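Local coordinates for protein nucleocapsid (Crimean-congo hemorrhagic fever virus, PDB 4AKL) that binds single-stranded RNA without discrimination and the double-stranded panhandle of the viral genome, probably takes part in genome packaging, and cuts double-stranded DNA without sequence specificity, at residues V198-E203 and P215-I220; F330-G335 and T394-N399; D366-Q369 and Y374-P377. All coordinates share one frame; numbering follows the deposited sequence.

How the contacts relate
Contact 1 closes first along the chain and joins helix 195-204 to the loop that follows it, in the helical stalk of this nucleocapsid. Contacts 2 and 3 belong to the head. Contact 2 ties helix 324-336 to the loop between helices 385-392 and 425-440, and contact 3, within the loop that runs from helix 355-360 to helix 385-392, is nested inside the chain loop so closed. Centre to centre, contacts 2 and 3 are about 28 Å apart, contacts 1 and 3 about 42 Å, and contacts 1 and 2 about 61 Å, on opposite sides of the chain's centre. None touches another; contacts 1 and 2 each join a helix to a loop, and contact 3 joins two parts of one loop.

Contact 1 of 3, residues V198-E203 and P215-I220; sequences VEWCRE and PPWGDI
The helical backbone at Trp200 faces the loop at Pro215, their CA atoms 7.7 Å apart, and Pro215 to Gly218 form a type I beta turn. A T-shaped tryptophan pair dominates this helix-to-loop packing in the nucleocapsid stalk. With its CG anti to the backbone N, the Trp200 indole leaves helix 195-204 toward the turn and offers a face to the edge of Trp217. The planes of the two six-membered rings are inclined at 67°, and CH2 of Trp217 comes within 3.7 Å of CE3 of Trp200. On that same face, also toward the rim, lies CB of Pro215, which sits over a face of the Trp217 indole too and so fills the angle between the rings. Tighter is the pyrrole end, where CD1 of Trp200 meets CD of Pro216 at 3.3 Å. At the benzo end, CD1 of Ile220 approaches CH2 of Trp200 at 4.2 Å. The ring of Phe204 meets that of Trp200 with the planes nearly parallel, and His197 meets Trp217 edge to face. The Trp217 ring is pinned by its own loop: NE1 donates within the ring plane to O of Asp219 at 2.8 Å, from above the carbonyl plane and with a bent N-H...O angle of 132°.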
ATOM      1  N   VAL A 198     -20.303 -23.569 -13.456  1.00 77.02           N
ATOM      2  CA  VAL A 198     -20.428 -22.295 -12.762  1.00 78.01           C
ATOM      3  C   VAL A 198     -21.920 -22.010 -12.463  1.00 75.99           C
ATOM      4  O   VAL A 198     -22.279 -21.604 -11.368  1.00 75.83           O
ATOM      5  CB  VAL A 198     -19.815 -21.144 -13.607  1.00 81.98           C
ATOM      6  CG1 VAL A 198     -20.036 -19.794 -12.945  1.00 84.24           C
ATOM      7  CG2 VAL A 198     -18.328 -21.388 -13.852  1.00 83.86           C
ATOM      8  N   GLU A 199     -22.776 -22.245 -13.447  1.00 74.54           N
ATOM      9  CA  GLU A 199     -24.206 -21.969 -13.308  1.00 73.40           C
ATOM     10  C   GLU A 199     -24.881 -22.945 -12.302  1.00 69.15           C
ATOM     11  O   GLU A 199     -25.853 -22.575 -11.631  1.00 69.27           O
ATOM     12  CB  GLU A 199     -24.852 -21.962 -14.715  1.00 74.44           C
ATOM     13  CG  GLU A 199     -26.351 -21.668 -14.806  1.00 75.72           C
ATOM     14  CD  GLU A 199     -26.783 -20.359 -14.164  1.00 79.59           C
ATOM     15  OE1 GLU A 199     -26.190 -19.286 -14.471  1.00 84.22           O
ATOM     16  OE2 GLU A 199     -27.735 -20.405 -13.349  1.00 79.49           O
ATOM     17  N   TRP A 200     -24.353 -24.169 -12.189  1.00 65.54           N
ATOM     18  CA  TRP A 200     -24.827 -25.135 -11.187  1.00 61.89           C
ATOM     19  C   TRP A 200     -24.507 -24.642  -9.788  1.00 61.64           C
ATOM     20  O   TRP A 200     -25.333 -24.773  -8.868  1.00 60.09           O
ATOM     21  CB  TRP A 200     -24.164 -26.509 -11.385  1.00 60.04           C
ATOM     22  CG  TRP A 200     -24.621 -27.604 -10.428  1.00 57.45           C
ATOM     23  CD1 TRP A 200     -25.581 -28.549 -10.664  1.00 55.71           C
ATOM     24  CD2 TRP A 200     -24.125 -27.870  -9.093  1.00 57.04           C
ATOM     25  NE1 TRP A 200     -25.714 -29.367  -9.574  1.00 54.15           N
ATOM     26  CE2 TRP A 200     -24.840 -28.976  -8.596  1.00 54.14           C
ATOM     27  CE3 TRP A 200     -23.154 -27.275  -8.280  1.00 58.64           C
ATOM     28  CZ2 TRP A 200     -24.619 -29.512  -7.320  1.00 53.52           C
ATOM     29  CZ3 TRP A 200     -22.936 -27.813  -6.988  1.00 58.31           C
ATOM     30  CH2 TRP A 200     -23.678 -28.919  -6.534  1.00 55.41           C
ATOM     31  N   CYS A 201     -23.298 -24.088  -9.631  1.00 62.39           N
ATOM     32  CA  CYS A 201     -22.863 -23.540  -8.356  1.00 62.91           C
ATOM     33  C   CYS A 201     -23.734 -22.362  -7.938  1.00 64.33           C
ATOM     34  O   CYS A 201     -24.132 -22.274  -6.769  1.00 64.03           O
ATOM     35  CB  CYS A 201     -21.381 -23.119  -8.406  1.00 65.33           C
ATOM     36  SG  CYS A 201     -20.232 -24.507  -8.494  1.00 63.51           S
ATOM     37  N   ARG A 202     -24.035 -21.471  -8.892  1.00 65.80           N
ATOM     38  CA  ARG A 202     -24.872 -20.298  -8.622  1.00 67.91           C
ATOM     39  C   ARG A 202     -26.233 -20.729  -8.074  1.00 65.75           C
ATOM     40  O   ARG A 202     -26.732 -20.139  -7.141  1.00 66.76           O
ATOM     41  CB  ARG A 202     -25.026 -19.409  -9.876  1.00 70.65           C
ATOM     42  CG  ARG A 202     -25.795 -18.053  -9.635  1.00 75.41           C
ATOM     43  CD  ARG A 202     -25.722 -17.046 -10.834  1.00 80.28           C
ATOM     44  NE  ARG A 202     -25.188 -17.696 -12.040  1.00 80.33           N
ATOM     45  CZ  ARG A 202     -24.038 -17.406 -12.664  1.00 83.39           C
ATOM     46  NH1 ARG A 202     -23.224 -16.405 -12.264  1.00 87.27           N
ATOM     47  NH2 ARG A 202     -23.705 -18.124 -13.744  1.00 82.87           N
ATOM     48  N   GLU A 203     -26.810 -21.778  -8.644  1.00 62.75           N
ATOM     49  CA  GLU A 203     -28.091 -22.309  -8.146  1.00 61.45           C
ATOM     50  C   GLU A 203     -27.951 -23.019  -6.762  1.00 59.36           C
ATOM     51  O   GLU A 203     -28.763 -22.794  -5.853  1.00 59.88           O
ATOM     52  CB  GLU A 203     -28.718 -23.229  -9.180  1.00 59.80           C
ATOM     53  CG  GLU A 203     -29.323 -22.480 -10.399  1.00 63.02           C
ATOM     54  CD  GLU A 203     -30.634 -21.747 -10.074  1.00 67.23           C
ATOM     55  OE1 GLU A 203     -31.431 -22.247  -9.243  1.00 67.26           O
ATOM     56  OE2 GLU A 203     -30.864 -20.666 -10.646  1.00 71.25           O
ATOM     57  N   PRO A 215     -24.932 -33.838  -9.603  1.00 43.41           N
ATOM     58  CA  PRO A 215     -24.363 -32.824 -10.440  1.00 45.15           C
ATOM     59  C   PRO A 215     -24.209 -33.314 -11.890  1.00 46.38           C
ATOM     60  O   PRO A 215     -24.033 -34.502 -12.093  1.00 45.52           O
ATOM     61  CB  PRO A 215     -22.965 -32.601  -9.838  1.00 46.37           C
ATOM     62  CG  PRO A 215     -22.923 -33.257  -8.618  1.00 45.05           C
ATOM     63  CD  PRO A 215     -23.977 -34.273  -8.574  1.00 43.41           C
ATOM     64  N   PRO A 216     -24.255 -32.390 -12.879  1.00 48.27           N
ATOM     65  CA  PRO A 216     -24.181 -32.715 -14.330  1.00 50.15           C
ATOM     66  C   PRO A 216     -22.855 -33.321 -14.834  1.00 52.12           C
ATOM     67  O   PRO A 216     -22.859 -34.028 -15.852  1.00 52.87           O
ATOM     68  CB  PRO A 216     -24.410 -31.347 -15.010  1.00 51.42           C
ATOM     69  CG  PRO A 216     -24.061 -30.352 -14.009  1.00 51.47           C
ATOM     70  CD  PRO A 216     -24.385 -30.933 -12.669  1.00 49.33           C
ATOM     71  N   TRP A 217     -21.753 -33.014 -14.129  1.00 53.69           N
ATOM     72  CA  TRP A 217     -20.392 -33.509 -14.468  1.00 56.26           C
ATOM     73  C   TRP A 217     -20.170 -34.939 -13.958  1.00 56.29           C
ATOM     74  O   TRP A 217     -19.260 -35.645 -14.428  1.00 58.88           O
ATOM     75  CB  TRP A 217     -19.299 -32.586 -13.891  1.00 57.79           C
ATOM     76  CG  TRP A 217     -19.332 -32.462 -12.364  1.00 55.02           C
ATOM     77  CD1 TRP A 217     -18.911 -33.388 -11.444  1.00 53.49           C
ATOM     78  CD2 TRP A 217     -19.818 -31.353 -11.620  1.00 53.09           C
ATOM     79  NE1 TRP A 217     -19.114 -32.916 -10.165  1.00 51.28           N
ATOM     80  CE2 TRP A 217     -19.671 -31.669 -10.245  1.00 51.49           C
ATOM     81  CE3 TRP A 217     -20.382 -30.119 -11.975  1.00 54.10           C
ATOM     82  CZ2 TRP A 217     -20.061 -30.785  -9.220  1.00 51.51           C
ATOM     83  CZ3 TRP A 217     -20.768 -29.227 -10.945  1.00 53.97           C
ATOM     84  CH2 TRP A 217     -20.602 -29.575  -9.587  1.00 52.58           C
ATOM     85  N   GLY A 218     -20.982 -35.348 -12.991  1.00 54.27           N
ATOM     86  CA  GLY A 218     -20.892 -36.678 -12.413  1.00 54.30           C
ATOM     87  C   GLY A 218     -20.750 -36.624 -10.903  1.00 53.60           C
ATOM     88  O   GLY A 218     -21.441 -35.875 -10.222  1.00 51.80           O
ATOM     89  N   ASP A 219     -19.829 -37.409 -10.374  1.00 55.62           N
ATOM     90  CA  ASP A 219     -19.657 -37.472  -8.929  1.00 55.63           C
ATOM     91  C   ASP A 219     -19.282 -36.113  -8.334  1.00 56.31           C
ATOM     92  O   ASP A 219     -18.534 -35.331  -8.949  1.00 57.75           O
ATOM     93  CB  ASP A 219     -18.593 -38.491  -8.551  1.00 57.97           C
ATOM     94  CG  ASP A 219     -18.638 -38.826  -7.075  1.00 58.01           C
ATOM     95  OD1 ASP A 219     -19.695 -39.363  -6.639  1.00 56.06           O
ATOM     96  OD2 ASP A 219     -17.633 -38.534  -6.384  1.00 59.65           O
ATOM     97  N   ILE A 220     -19.800 -35.850  -7.129  1.00 55.42           N
ATOM     98  CA  ILE A 220     -19.591 -34.580  -6.441  1.00 56.10           C
ATOM     99  C   ILE A 220     -18.089 -34.236  -6.229  1.00 59.28           C
ATOM    100  O   ILE A 220     -17.712 -33.060  -6.189  1.00 60.29           O
ATOM    101  CB  ILE A 220     -20.341 -34.574  -5.087  1.00 54.72           C
ATOM    102  CG1 ILE A 220     -20.521 -33.162  -4.561  1.00 54.89           C
ATOM    103  CG2 ILE A 220     -19.615 -35.446  -4.047  1.00 55.76           C
ATOM    104  CD1 ILE A 220     -21.353 -32.269  -5.446  1.00 53.63           C
TER

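Contact 2 of 3, residues F330-G335 and T394-N399; sequences FLFELG and TIPVAN
Phe332 lays one face of its ring on the pyrrolidine of Pro396, pressing helix 324-336 against the loop after helix 385-392. The dense part of the contact is this single pair. CG of Pro396 stands 3.7 Å from the ring centroid and only 7° off the normal, so its hydrogens meet the pi face in a nearly centred CH-pi interaction. The neighbouring carbons extend the contact toward CD1 and the root of the ring: CD of Pro396 lies 3.5 Å from CD1 of Phe332, while CB of Pro396 is 3.8 Å from CG of Phe332. The aromatic side chain reaches the loop because its CG is anti to the backbone N (chi1 172°), which carries the ring outward from the helix.

Contacts thin out at the rim. O of Thr394 sits close to the ring plane at 4.1 Å from CD1 of Phe332, whereas the Thr394 side chain turns away toward helix 77-83, where it touches Cys80. On the polar margin, OE2 of the partly exposed Glu333 lies in plane at the edge of the Phe332 ring, and OE1 forms a salt bridge with Lys336. Backbone polar groups beside the apolar pair are also engaged: Val397 N bonds to Ser328 OG on the same helix, and Phe332 O accepts from Ser407 OG. Pro396 also opens a type I beta turn that ends at Asn399. Helix-to-loop packing through a proline-aromatic CH-pi contact joins these parts of the helical head.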
ATOM      1  N   PHE A 330      14.632  13.566  13.400  1.00 30.80           N
ATOM      2  CA  PHE A 330      15.555  12.752  12.608  1.00 29.94           C
ATOM      3  C   PHE A 330      15.166  12.765  11.106  1.00 29.70           C
ATOM      4  O   PHE A 330      15.998  12.979  10.232  1.00 29.16           O
ATOM      5  CB  PHE A 330      15.556  11.310  13.144  1.00 29.68           C
ATOM      6  CG  PHE A 330      16.594  10.416  12.528  1.00 28.62           C
ATOM      7  CD1 PHE A 330      16.342   9.741  11.374  1.00 28.90           C
ATOM      8  CD2 PHE A 330      17.821  10.211  13.159  1.00 31.73           C
ATOM      9  CE1 PHE A 330      17.326   8.882  10.816  1.00 28.08           C
ATOM     10  CE2 PHE A 330      18.767   9.376  12.631  1.00 30.87           C
ATOM     11  CZ  PHE A 330      18.506   8.717  11.431  1.00 31.00           C
ATOM     12  N   LEU A 331      13.880  12.516  10.840  1.00 29.26           N
ATOM     13  CA  LEU A 331      13.372  12.468   9.492  1.00 28.60           C
ATOM     14  C   LEU A 331      13.365  13.826   8.827  1.00 29.47           C
ATOM     15  O   LEU A 331      13.621  13.914   7.640  1.00 29.36           O
ATOM     16  CB  LEU A 331      12.006  11.827   9.473  1.00 28.20           C
ATOM     17  CG  LEU A 331      11.969  10.340   9.922  1.00 26.57           C
ATOM     18  CD1 LEU A 331      10.555   9.878  10.365  1.00 23.42           C
ATOM     19  CD2 LEU A 331      12.534   9.400   8.810  1.00 24.23           C
ATOM     20  N   PHE A 332      13.116  14.864   9.594  1.00 30.47           N
ATOM     21  CA  PHE A 332      13.098  16.215   9.085  1.00 32.61           C
ATOM     22  C   PHE A 332      14.471  16.609   8.584  1.00 33.66           C
ATOM     23  O   PHE A 332      14.579  17.137   7.509  1.00 34.06           O
ATOM     24  CB  PHE A 332      12.638  17.212  10.162  1.00 33.57           C
ATOM     25  CG  PHE A 332      12.774  18.665   9.766  1.00 35.03           C
ATOM     26  CD1 PHE A 332      11.855  19.259   8.918  1.00 35.50           C
ATOM     27  CD2 PHE A 332      13.827  19.446  10.263  1.00 37.93           C
ATOM     28  CE1 PHE A 332      11.978  20.586   8.541  1.00 37.48           C
ATOM     29  CE2 PHE A 332      13.966  20.812   9.926  1.00 37.85           C
ATOM     30  CZ  PHE A 332      13.045  21.387   9.064  1.00 38.96           C
ATOM     31  N   GLU A 333      15.497  16.339   9.380  1.00 34.79           N
ATOM     32  CA  GLU A 333      16.915  16.640   8.993  1.00 36.25           C
ATOM     33  C   GLU A 333      17.269  15.932   7.734  1.00 35.87           C
ATOM     34  O   GLU A 333      17.958  16.465   6.930  1.00 35.73           O
ATOM     35  CB  GLU A 333      17.903  16.230  10.081  1.00 36.50           C
ATOM     36  CG  GLU A 333      17.670  16.892  11.417  1.00 38.69           C
ATOM     37  CD  GLU A 333      17.862  18.361  11.343  1.00 43.04           C
ATOM     38  OE1 GLU A 333      18.810  18.761  10.645  1.00 46.38           O
ATOM     39  OE2 GLU A 333      17.096  19.126  11.974  1.00 44.38           O
ATOM     40  N   LEU A 334      16.740  14.720   7.559  1.00 35.64           N
ATOM     41  CA  LEU A 334      17.081  13.870   6.438  1.00 35.66           C
ATOM     42  C   LEU A 334      16.547  14.404   5.076  1.00 36.21           C
ATOM     43  O   LEU A 334      17.206  14.314   4.039  1.00 36.39           O
ATOM     44  CB  LEU A 334      16.481  12.494   6.739  1.00 35.21           C
ATOM     45  CG  LEU A 334      17.200  11.202   6.448  1.00 36.37           C
ATOM     46  CD1 LEU A 334      18.541  11.098   7.144  1.00 36.68           C
ATOM     47  CD2 LEU A 334      16.288   9.998   6.859  1.00 34.51           C
ATOM     48  N   GLY A 335      15.331  14.935   5.085  1.00 36.82           N
ATOM     49  CA  GLY A 335      14.749  15.516   3.913  1.00 37.45           C
ATOM     50  C   GLY A 335      15.149  16.967   3.700  1.00 39.59           C
ATOM     51  O   GLY A 335      14.863  17.506   2.660  1.00 39.56           O
ATOM     52  N   THR A 394       8.106  15.957   7.421  1.00 30.31           N
ATOM     53  CA  THR A 394       8.015  17.201   6.650  1.00 30.82           C
ATOM     54  C   THR A 394       7.818  18.361   7.584  1.00 32.90           C
ATOM     55  O   THR A 394       8.110  19.519   7.230  1.00 34.05           O
ATOM     56  CB  THR A 394       6.888  17.171   5.640  1.00 31.45           C
ATOM     57  OG1 THR A 394       5.611  17.188   6.318  1.00 30.78           O
ATOM     58  CG2 THR A 394       7.003  15.939   4.710  1.00 26.96           C
ATOM     59  N   ILE A 395       7.307  18.062   8.770  1.00 33.07           N
ATOM     60  CA  ILE A 395       7.159  19.026   9.867  1.00 34.47           C
ATOM     61  C   ILE A 395       7.830  18.439  11.124  1.00 34.06           C
ATOM     62  O   ILE A 395       7.422  17.383  11.583  1.00 33.05           O
ATOM     63  CB  ILE A 395       5.669  19.265  10.199  1.00 35.36           C
ATOM     64  CG1 ILE A 395       4.831  19.734   8.974  1.00 36.07           C
ATOM     65  CG2 ILE A 395       5.558  20.256  11.257  1.00 36.35           C
ATOM     66  CD1 ILE A 395       3.286  19.771   9.220  1.00 35.06           C
ATOM     67  N   PRO A 396       8.872  19.087  11.655  1.00 35.06           N
ATOM     68  CA  PRO A 396       9.458  18.617  12.923  1.00 35.64           C
ATOM     69  C   PRO A 396       8.560  19.077  14.075  1.00 37.09           C
ATOM     70  O   PRO A 396       8.381  20.293  14.296  1.00 37.68           O
ATOM     71  CB  PRO A 396      10.806  19.297  12.966  1.00 36.31           C
ATOM     72  CG  PRO A 396      10.621  20.576  12.271  1.00 37.29           C
ATOM     73  CD  PRO A 396       9.495  20.351  11.224  1.00 36.61           C
ATOM     74  N   VAL A 397       7.986  18.124  14.787  1.00 36.91           N
ATOM     75  CA  VAL A 397       6.893  18.465  15.722  1.00 38.68           C
ATOM     76  C   VAL A 397       7.327  19.284  16.923  1.00 40.96           C
ATOM     77  O   VAL A 397       6.500  19.956  17.535  1.00 42.90           O
ATOM     78  CB  VAL A 397       6.118  17.212  16.204  1.00 37.85           C
ATOM     79  CG1 VAL A 397       5.481  16.488  15.018  1.00 35.72           C
ATOM     80  CG2 VAL A 397       7.004  16.326  17.014  1.00 37.10           C
ATOM     81  N   ALA A 398       8.616  19.233  17.249  1.00 41.59           N
ATOM     82  CA  ALA A 398       9.188  20.041  18.332  1.00 43.54           C
ATOM     83  C   ALA A 398       9.209  21.543  18.005  1.00 45.68           C
ATOM     84  O   ALA A 398       9.126  22.361  18.908  1.00 47.07           O
ATOM     85  CB  ALA A 398      10.615  19.554  18.670  1.00 42.92           C
ATOM     86  N   ASN A 399       9.351  21.890  16.722  1.00 45.68           N
ATOM     87  CA  ASN A 399       9.342  23.307  16.256  1.00 47.58           C
ATOM     88  C   ASN A 399       8.706  23.378  14.856  1.00 46.40           C
ATOM     89  O   ASN A 399       9.417  23.518  13.879  1.00 45.83           O
ATOM     90  CB  ASN A 399      10.771  23.881  16.228  1.00 48.44           C
ATOM     91  CG  ASN A 399      11.362  24.102  17.629  1.00 51.57           C
ATOM     92  OD1 ASN A 399      10.913  24.981  18.368  1.00 56.42           O
ATOM     93  ND2 ASN A 399      12.390  23.307  17.993  1.00 53.72           N
TER

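Contact 3 of 3, residues D366-Q369 and Y374-P377; sequences DSFQ and YMHP
Met375 lies across one face of the Phe368 ring, joining two segments of the long loop between helices 355-360 and 385-392. Its side chain begins over the far end of the ring: CB is 4.0 Å from CZ of Phe368, above the plane but displaced toward the rim. The next atom, CG, passes CE1 of Phe368 at 4.2 Å. From CA to SD the chain is extended, and it then bends at chi3 (-77°), which turns the terminal methyl back onto the aromatic side chain. SD itself stays higher, 5.1 Å from the centroid of the Phe368 ring and 16° off its normal. This Met-aromatic contact is thus a distant one for the sulfur, and the closer touching falls to the methyl. CE rests over the near end of the ring, 3.6 Å from CG of Phe368, and also reaches CB of Phe368 at 3.7 Å. Measured to the centroid of the Phe368 ring, CE of Met375 is 28° off the normal, a CH-pi approach shifted toward the root of the phenyl group.

The Phe368 ring projects far enough to meet backbone as well as side chain. Its CZ is 3.6 Å from CA of Met375, and it approaches CB of Tyr374 more loosely, at 4.4 Å. The end of the Tyr374 side chain leads away from Phe368, and a bound triethylene glycol, probably from the crystallisation liquor, lies near that side chain. Past Met375 the chain is fastened to helix 120-136 through His376, whose NE2 bonds to Gln122 O and whose ring meets that of Tyr126 at a steep angle. On the other segment, Ser367 OG is hydrogen-bonded to Lys114 O.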
ATOM      1  N   ASP A 366      19.590  -6.291   3.383  1.00 33.36           N
ATOM      2  CA  ASP A 366      20.636  -7.280   3.168  1.00 35.24           C
ATOM      3  C   ASP A 366      20.204  -8.684   3.444  1.00 35.48           C
ATOM      4  O   ASP A 366      20.968  -9.623   3.164  1.00 36.54           O
ATOM      5  CB  ASP A 366      21.839  -6.939   4.068  1.00 35.98           C
ATOM      6  CG  ASP A 366      22.607  -5.712   3.575  1.00 38.58           C
ATOM      7  OD1 ASP A 366      22.670  -5.471   2.336  1.00 42.86           O
ATOM      8  OD2 ASP A 366      23.159  -4.998   4.418  1.00 42.14           O
ATOM      9  N   SER A 367      18.993  -8.849   3.986  1.00 34.22           N
ATOM     10  CA  SER A 367      18.504 -10.181   4.386  1.00 34.75           C
ATOM     11  C   SER A 367      17.531 -10.801   3.340  1.00 35.07           C
ATOM     12  O   SER A 367      17.510 -12.013   3.172  1.00 36.64           O
ATOM     13  CB  SER A 367      17.850 -10.062   5.754  1.00 34.21           C
ATOM     14  OG  SER A 367      16.783  -9.085   5.681  1.00 32.24           O
ATOM     15  N   PHE A 368      16.767  -9.966   2.634  1.00 34.11           N
ATOM     16  CA  PHE A 368      15.673 -10.431   1.742  1.00 34.41           C
ATOM     17  C   PHE A 368      16.205 -11.163   0.505  1.00 36.18           C
ATOM     18  O   PHE A 368      16.941 -10.607  -0.265  1.00 36.21           O
ATOM     19  CB  PHE A 368      14.713  -9.246   1.351  1.00 32.78           C
ATOM     20  CG  PHE A 368      13.337  -9.711   0.786  1.00 31.68           C
ATOM     21  CD1 PHE A 368      12.354 -10.161   1.616  1.00 29.09           C
ATOM     22  CD2 PHE A 368      13.083  -9.705  -0.589  1.00 32.27           C
ATOM     23  CE1 PHE A 368      11.138 -10.582   1.114  1.00 29.80           C
ATOM     24  CE2 PHE A 368      11.858 -10.113  -1.115  1.00 29.97           C
ATOM     25  CZ  PHE A 368      10.884 -10.556  -0.289  1.00 29.24           C
ATOM     26  N   GLN A 369      15.800 -12.414   0.345  1.00 37.88           N
ATOM     27  CA  GLN A 369      16.399 -13.302  -0.598  1.00 39.99           C
ATOM     28  C   GLN A 369      15.744 -13.326  -2.020  1.00 40.64           C
ATOM     29  O   GLN A 369      16.231 -14.040  -2.889  1.00 42.89           O
ATOM     30  CB  GLN A 369      16.425 -14.708   0.011  1.00 41.37           C
ATOM     31  CG  GLN A 369      17.324 -14.795   1.229  1.00 42.81           C
ATOM     32  CD  GLN A 369      17.436 -16.189   1.829  1.00 45.46           C
ATOM     33  OE1 GLN A 369      16.651 -17.096   1.512  1.00 45.43           O
ATOM     34  NE2 GLN A 369      18.430 -16.366   2.727  1.00 46.59           N
ATOM     35  N   TYR A 374       8.237  -8.504  -4.104  1.00 34.93           N
ATOM     36  CA  TYR A 374       7.478  -9.448  -3.336  1.00 35.28           C
ATOM     37  C   TYR A 374       7.429  -9.219  -1.836  1.00 33.69           C
ATOM     38  O   TYR A 374       6.636  -9.865  -1.145  1.00 34.33           O
ATOM     39  CB  TYR A 374       8.026 -10.840  -3.559  1.00 36.15           C
ATOM     40  CG  TYR A 374       7.807 -11.343  -4.940  1.00 39.02           C
ATOM     41  CD1 TYR A 374       6.515 -11.444  -5.466  1.00 39.49           C
ATOM     42  CD2 TYR A 374       8.883 -11.769  -5.726  1.00 39.77           C
ATOM     43  CE1 TYR A 374       6.284 -11.931  -6.743  1.00 42.40           C
ATOM     44  CE2 TYR A 374       8.667 -12.258  -6.994  1.00 43.14           C
ATOM     45  CZ  TYR A 374       7.349 -12.334  -7.496  1.00 44.28           C
ATOM     46  OH  TYR A 374       7.130 -12.813  -8.749  1.00 48.29           O
ATOM     47  N   MET A 375       8.271  -8.339  -1.342  1.00 31.79           N
ATOM     48  CA  MET A 375       8.372  -8.074   0.091  1.00 30.86           C
ATOM     49  C   MET A 375       7.043  -7.721   0.701  1.00 29.60           C
ATOM     50  O   MET A 375       6.239  -7.027   0.070  1.00 29.74           O
ATOM     51  CB  MET A 375       9.344  -6.909   0.331  1.00 29.93           C
ATOM     52  CG  MET A 375       9.712  -6.713   1.762  1.00 30.57           C
ATOM     53  SD  MET A 375      10.987  -5.431   1.951  1.00 31.79           S
ATOM     54  CE  MET A 375      12.406  -6.313   1.446  1.00 27.25           C
ATOM     55  N   HIS A 376       6.810  -8.183   1.908  1.00 29.24           N
ATOM     56  CA  HIS A 376       5.569  -7.830   2.658  1.00 28.85           C
ATOM     57  C   HIS A 376       5.596  -6.362   2.973  1.00 27.57           C
ATOM     58  O   HIS A 376       6.670  -5.803   3.312  1.00 26.61           O
ATOM     59  CB  HIS A 376       5.448  -8.666   3.909  1.00 29.44           C
ATOM     60  CG  HIS A 376       4.143  -8.531   4.643  1.00 30.15           C
ATOM     61  ND1 HIS A 376       3.849  -7.452   5.436  1.00 29.60           N
ATOM     62  CD2 HIS A 376       3.075  -9.360   4.728  1.00 31.85           C
ATOM     63  CE1 HIS A 376       2.655  -7.616   5.971  1.00 31.60           C
ATOM     64  NE2 HIS A 376       2.165  -8.771   5.562  1.00 28.99           N
ATOM     65  N   PRO A 377       4.404  -5.681   2.890  1.00 27.84           N
ATOM     66  CA  PRO A 377       4.354  -4.234   3.051  1.00 27.12           C
ATOM     67  C   PRO A 377       4.641  -3.655   4.412  1.00 26.62           C
ATOM     68  O   PRO A 377       4.737  -2.407   4.548  1.00 25.52           O
ATOM     69  CB  PRO A 377       2.900  -3.894   2.683  1.00 28.61           C
ATOM     70  CG  PRO A 377       2.121  -5.134   2.906  1.00 29.45           C
ATOM     71  CD  PRO A 377       3.092  -6.196   2.457  1.00 28.87           C
TER